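Local coordinates for uncharacterized protein YLR301W (Saccharomyces cerevisiae, PDB 3RBY), which is of unknown function and non-essential, but interacts with HRR25 and may interact with SEC72, at residues S35-V40 and E128-V133; F78-N83 and L192-L197. All blocks are in the same frame, centred on the assembly; numbering follows the deposited sequence.

Contact 1 (S35-V40 and E128-V133); sequences SLRPFV and EMWQPV. Unlike the reference sequence in segment 128-133: Met129 (reference Leu).
The guanidinium of Arg37 meets the Trp130 indole at the ring's edge. Arg37 NH2 lies in the ring plane, 3.5 Å from Trp130 CH2, and the two planes stand 60° apart, so this is not a stack. The flat indole is instead stacked with Trp100. In the guanidinium's own plane, Ser35 OG sits at the edge and takes two bonds, from Arg37 NE at 3.0 Å and from Arg37 NH2 at 3.1 Å. This side-on grip fixes the rotation of the group. Ser35 OG is also bonded to Ser25 OG. Arg37 NH1 reaches Glu128 OE2 at 2.8 Å in a salt bridge. Its hydrogen bond is weak, bent to 119°, and the carboxylate plane is turned 74° from the guanidinium. Water 1 adds a second link: it accepts from Arg37 NH1 at 3.1 Å and donates to Glu128 OE1 at 2.6 Å. The Arg37 chain runs extended from CG to NE, which carries the charge across to the other strand. A methionine in its place would probably leave Glu128 without this counter-ion, though a long, weak ion pair to Arg8 remains, and Ser35 OG without two donors. Trp130 NE1 is bonded to Glu110. Strands 33-38 and 124-132 are separated in their antiparallel sheet by strands 4-12 and 24-27. Their segment axes come no closer than 13.4 Å; long side chains bridge them, consistent with the inside of a curled, barrel-like sheet.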
# COMPACT_ATOMS: atom_id res chain seq x y z
N SER A 35 -1.65 -1.61 -18.12
CA SER A 35 -2.32 -1.68 -16.83
C SER A 35 -3.41 -2.76 -16.87
O SER A 35 -4.40 -2.61 -17.59
CB SER A 35 -2.92 -0.32 -16.46
OG SER A 35 -3.41 -0.31 -15.12
N LEU A 36 -3.20 -3.86 -16.13
CA LEU A 36 -4.18 -4.96 -16.07
C LEU A 36 -4.94 -4.85 -14.75
O LEU A 36 -4.32 -4.67 -13.69
CB LEU A 36 -3.49 -6.32 -16.20
CG LEU A 36 -2.71 -6.49 -17.50
CD1 LEU A 36 -2.08 -7.89 -17.61
CD2 LEU A 36 -3.61 -6.19 -18.70
N ARG A 37 -6.27 -4.94 -14.81
CA ARG A 37 -7.09 -4.70 -13.61
C ARG A 37 -8.07 -5.84 -13.29
O ARG A 37 -9.28 -5.64 -13.19
CB ARG A 37 -7.80 -3.34 -13.73
CG ARG A 37 -6.82 -2.23 -14.22
CD ARG A 37 -7.31 -0.79 -14.01
NE ARG A 37 -6.19 0.14 -14.22
CZ ARG A 37 -6.22 1.45 -14.04
NH1 ARG A 37 -7.33 2.06 -13.65
NH2 ARG A 37 -5.12 2.17 -14.26
N PRO A 38 -7.53 -7.06 -13.12
CA PRO A 38 -8.38 -8.22 -12.85
C PRO A 38 -9.12 -8.04 -11.53
O PRO A 38 -8.51 -7.55 -10.57
CB PRO A 38 -7.37 -9.38 -12.73
CG PRO A 38 -6.11 -8.71 -12.26
CD PRO A 38 -6.10 -7.33 -12.87
N PHE A 39 -10.40 -8.39 -11.47
CA PHE A 39 -11.12 -8.41 -10.18
C PHE A 39 -10.53 -9.46 -9.26
O PHE A 39 -10.03 -10.50 -9.73
CB PHE A 39 -12.59 -8.76 -10.40
CG PHE A 39 -13.36 -7.72 -11.14
CD1 PHE A 39 -13.90 -8.01 -12.39
CD2 PHE A 39 -13.55 -6.46 -10.59
CE1 PHE A 39 -14.63 -7.03 -13.07
CE2 PHE A 39 -14.26 -5.49 -11.26
CZ PHE A 39 -14.80 -5.76 -12.50
N VAL A 40 -10.60 -9.22 -7.95
CA VAL A 40 -10.13 -10.21 -6.97
C VAL A 40 -11.21 -11.25 -6.71
O VAL A 40 -10.94 -12.46 -6.69
CB VAL A 40 -9.73 -9.57 -5.64
CG1 VAL A 40 -9.37 -10.65 -4.64
CG2 VAL A 40 -8.55 -8.60 -5.84
N GLU A 128 -7.28 7.92 -7.99
CA GLU A 128 -6.68 6.62 -7.79
C GLU A 128 -5.42 6.80 -6.99
O GLU A 128 -4.63 7.69 -7.27
CB GLU A 128 -6.38 5.96 -9.13
CG GLU A 128 -7.61 5.34 -9.73
CD GLU A 128 -7.45 5.02 -11.19
OE1 GLU A 128 -7.66 5.94 -12.01
OE2 GLU A 128 -7.14 3.86 -11.53
N MET A 129 -5.24 5.94 -5.99
CA MET A 129 -4.03 5.97 -5.19
C MET A 129 -3.12 4.82 -5.60
O MET A 129 -3.57 3.68 -5.75
CB MET A 129 -4.39 5.89 -3.71
CG MET A 129 -3.69 6.92 -2.85
SD MET A 129 -4.01 8.60 -3.41
CE MET A 129 -5.75 8.45 -3.68
N TRP A 130 -1.84 5.14 -5.77
CA TRP A 130 -0.87 4.18 -6.28
C TRP A 130 0.31 3.96 -5.35
O TRP A 130 0.91 4.92 -4.85
CB TRP A 130 -0.33 4.59 -7.66
CG TRP A 130 -1.38 4.64 -8.70
CD1 TRP A 130 -2.13 5.73 -9.05
CD2 TRP A 130 -1.83 3.56 -9.52
NE1 TRP A 130 -3.01 5.39 -10.05
CE2 TRP A 130 -2.86 4.06 -10.36
CE3 TRP A 130 -1.46 2.21 -9.64
CZ2 TRP A 130 -3.52 3.27 -11.29
CZ3 TRP A 130 -2.12 1.42 -10.56
CH2 TRP A 130 -3.13 1.95 -11.39
N GLN A 131 0.65 2.68 -5.19
CA GLN A 131 1.80 2.27 -4.41
C GLN A 131 2.94 1.79 -5.32
O GLN A 131 2.83 0.75 -5.97
CB GLN A 131 1.40 1.15 -3.45
CG GLN A 131 2.59 0.60 -2.68
CD GLN A 131 3.12 1.61 -1.67
OE1 GLN A 131 2.46 1.88 -0.65
NE2 GLN A 131 4.29 2.19 -1.95
N PRO A 132 4.04 2.55 -5.37
CA PRO A 132 5.23 2.05 -6.07
C PRO A 132 5.77 0.86 -5.31
O PRO A 132 5.87 0.87 -4.07
CB PRO A 132 6.23 3.22 -5.98
CG PRO A 132 5.37 4.44 -5.67
CD PRO A 132 4.22 3.92 -4.85
N VAL A 133 6.17 -0.15 -6.07
CA VAL A 133 6.56 -1.42 -5.51
C VAL A 133 7.91 -1.82 -6.15
O VAL A 133 8.29 -1.27 -7.20
CB VAL A 133 5.37 -2.40 -5.73
CG1 VAL A 133 5.69 -3.51 -6.72
CG2 VAL A 133 4.84 -2.94 -4.41
O HOH W 1 -7.42 5.06 -14.41

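Contact 2 (F78-N83 and L192-L197); sequences FWLDTN and LNFIRL
Apolar packing joins the two segments, and the Phe194 ring is at its centre. Leu80 CD1 comes in the ring plane to the edge at Phe194 CE1, 3.9 Å away. Thr82 CG2 approaches the same edge near the plane, 3.8 Å from Phe194 CZ. The two methyls therefore meet the outer rim of the ring. The Thr82 methyl CG2 also touches Leu192 CD1 at 4.1 Å. It lies anti to the carbonyl carbon of Thr82, which turns CG2 rather than OG1 to these partners. Phe194 also meets the ring of Phe51 and packs on Phe180.

The contact joins the two sheets of the chain. Strand 80-81 is the last strand of the ten-stranded antiparallel sheet, beside strand 51-57. Trp79 and Leu80 form a classic beta bulge opposite Ala56. Segment 192-197 belongs to the seven-stranded antiparallel sheet, whose neighbouring strand 176-183 supplies Phe180.

Polar bonds in segment 78-83 centre on Asp81, the N-cap of helix 82-86. Asp81 OD1 accepts a weak bond from Asn83 N at 2.9 Å, with an angle of 130°, and another bond from Trp53 NE1.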
# COMPACT_ATOMS: atom_id res chain seq x y z
N PHE A 78 -5.11 6.03 -25.39
CA PHE A 78 -4.78 4.61 -25.28
C PHE A 78 -4.67 3.88 -26.62
O PHE A 78 -5.42 4.13 -27.56
CB PHE A 78 -5.81 3.91 -24.39
CG PHE A 78 -5.90 4.52 -23.02
CD1 PHE A 78 -7.06 5.17 -22.60
CD2 PHE A 78 -4.82 4.49 -22.16
CE1 PHE A 78 -7.14 5.75 -21.34
CE2 PHE A 78 -4.88 5.07 -20.90
CZ PHE A 78 -6.04 5.70 -20.49
N TRP A 79 -3.71 2.97 -26.69
CA TRP A 79 -3.61 2.06 -27.82
C TRP A 79 -4.61 0.91 -27.61
O TRP A 79 -5.55 0.71 -28.39
CB TRP A 79 -2.18 1.52 -27.92
CG TRP A 79 -1.95 0.62 -29.09
CD1 TRP A 79 -2.63 0.61 -30.27
CD2 TRP A 79 -0.98 -0.43 -29.18
NE1 TRP A 79 -2.13 -0.38 -31.10
CE2 TRP A 79 -1.12 -1.03 -30.45
CE3 TRP A 79 0.01 -0.92 -28.31
CZ2 TRP A 79 -0.31 -2.09 -30.87
CZ3 TRP A 79 0.81 -1.96 -28.73
CH2 TRP A 79 0.65 -2.54 -30.00
N LEU A 80 -4.40 0.16 -26.53
CA LEU A 80 -5.39 -0.80 -26.04
C LEU A 80 -6.33 -0.09 -25.08
O LEU A 80 -5.88 0.57 -24.14
CB LEU A 80 -4.68 -1.93 -25.28
CG LEU A 80 -5.35 -3.28 -24.99
CD1 LEU A 80 -5.04 -3.72 -23.57
CD2 LEU A 80 -6.85 -3.25 -25.24
N ASP A 81 -7.64 -0.21 -25.32
CA ASP A 81 -8.66 0.21 -24.36
C ASP A 81 -9.85 -0.75 -24.46
O ASP A 81 -10.67 -0.63 -25.38
CB ASP A 81 -9.11 1.64 -24.63
CG ASP A 81 -10.17 2.12 -23.65
OD1 ASP A 81 -10.83 1.28 -23.00
OD2 ASP A 81 -10.34 3.36 -23.53
N THR A 82 -9.95 -1.70 -23.54
CA THR A 82 -10.97 -2.74 -23.68
C THR A 82 -12.38 -2.15 -23.81
O THR A 82 -13.26 -2.77 -24.41
CB THR A 82 -10.93 -3.77 -22.53
OG1 THR A 82 -11.06 -3.11 -21.27
CG2 THR A 82 -9.63 -4.58 -22.58
N ASN A 83 -12.58 -0.96 -23.27
CA ASN A 83 -13.85 -0.27 -23.49
C ASN A 83 -14.10 -0.07 -24.98
O ASN A 83 -15.12 -0.52 -25.50
CB ASN A 83 -13.88 1.09 -22.77
CG ASN A 83 -13.90 0.96 -21.25
OD1 ASN A 83 -14.30 -0.08 -20.69
ND2 ASN A 83 -13.47 2.02 -20.57
N LEU A 192 -9.55 -11.13 -27.09
CA LEU A 192 -8.57 -10.66 -26.09
C LEU A 192 -7.72 -11.75 -25.41
O LEU A 192 -8.20 -12.85 -25.12
CB LEU A 192 -9.25 -9.80 -25.03
CG LEU A 192 -10.01 -8.60 -25.59
CD1 LEU A 192 -10.93 -7.99 -24.53
CD2 LEU A 192 -9.06 -7.55 -26.17
N ASN A 193 -6.45 -11.41 -25.17
CA ASN A 193 -5.53 -12.23 -24.38
C ASN A 193 -4.67 -11.37 -23.44
O ASN A 193 -4.18 -10.31 -23.84
CB ASN A 193 -4.63 -13.08 -25.28
CG ASN A 193 -5.41 -13.88 -26.32
OD1 ASN A 193 -5.70 -15.07 -26.12
ND2 ASN A 193 -5.73 -13.24 -27.44
N PHE A 194 -4.51 -11.82 -22.19
CA PHE A 194 -3.65 -11.12 -21.24
C PHE A 194 -2.85 -12.13 -20.45
O PHE A 194 -3.28 -13.26 -20.25
CB PHE A 194 -4.46 -10.29 -20.24
CG PHE A 194 -5.40 -9.31 -20.88
CD1 PHE A 194 -4.92 -8.12 -21.44
CD2 PHE A 194 -6.77 -9.56 -20.92
CE1 PHE A 194 -5.80 -7.20 -22.03
CE2 PHE A 194 -7.65 -8.65 -21.51
CZ PHE A 194 -7.17 -7.47 -22.06
N ILE A 195 -1.68 -11.72 -19.99
CA ILE A 195 -0.93 -12.54 -19.05
C ILE A 195 -0.27 -11.65 -18.00
O ILE A 195 0.12 -10.50 -18.29
CB ILE A 195 0.14 -13.36 -19.74
CG1 ILE A 195 1.06 -12.44 -20.53
CG2 ILE A 195 -0.51 -14.38 -20.67
CD1 ILE A 195 2.43 -13.03 -20.80
N ARG A 196 -0.18 -12.19 -16.79
CA ARG A 196 0.63 -11.62 -15.75
C ARG A 196 1.52 -12.76 -15.30
O ARG A 196 1.03 -13.80 -14.85
CB ARG A 196 -0.23 -11.13 -14.59
CG ARG A 196 -0.05 -9.66 -14.30
CD ARG A 196 0.19 -9.42 -12.83
NE ARG A 196 -1.05 -9.40 -12.08
CZ ARG A 196 -1.93 -8.39 -12.04
NH1 ARG A 196 -3.01 -8.52 -11.28
NH2 ARG A 196 -1.76 -7.28 -12.73
N LEU A 197 2.82 -12.59 -15.48
CA LEU A 197 3.76 -13.66 -15.26
C LEU A 197 4.75 -13.19 -14.21
O LEU A 197 5.14 -12.02 -14.20
CB LEU A 197 4.51 -13.95 -16.55
CG LEU A 197 4.43 -15.30 -17.25
CD1 LEU A 197 5.45 -15.28 -18.37
CD2 LEU A 197 4.70 -16.47 -16.29

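How the contacts relate
The centres of contacts 1 and 2 are about 14 Å apart. Along the chain the order is 35-40, 78-83, 128-133 and 192-197, so the two contacts interleave. Strand 33-38, strand 124-132 and the short strand 80-81 belong to the ten-stranded sheet; 192-197 is on the seven-stranded one. Contact 1 thus spans strands within one sheet, while contact 2 bridges the two. They also touch directly. Leu36 CD2 packs on Phe194 CD1 at 3.6 Å, and Pro38 CG lies 3.3 Å from Arg196 NH1. Strand 33-38 therefore serves both contacts: Ser35 and Arg37 point to 128-133, Leu36 and Pro38 pack on 192-197. Both contacts are buried, and strand 33-38 ties the seven-stranded sheet to the larger one.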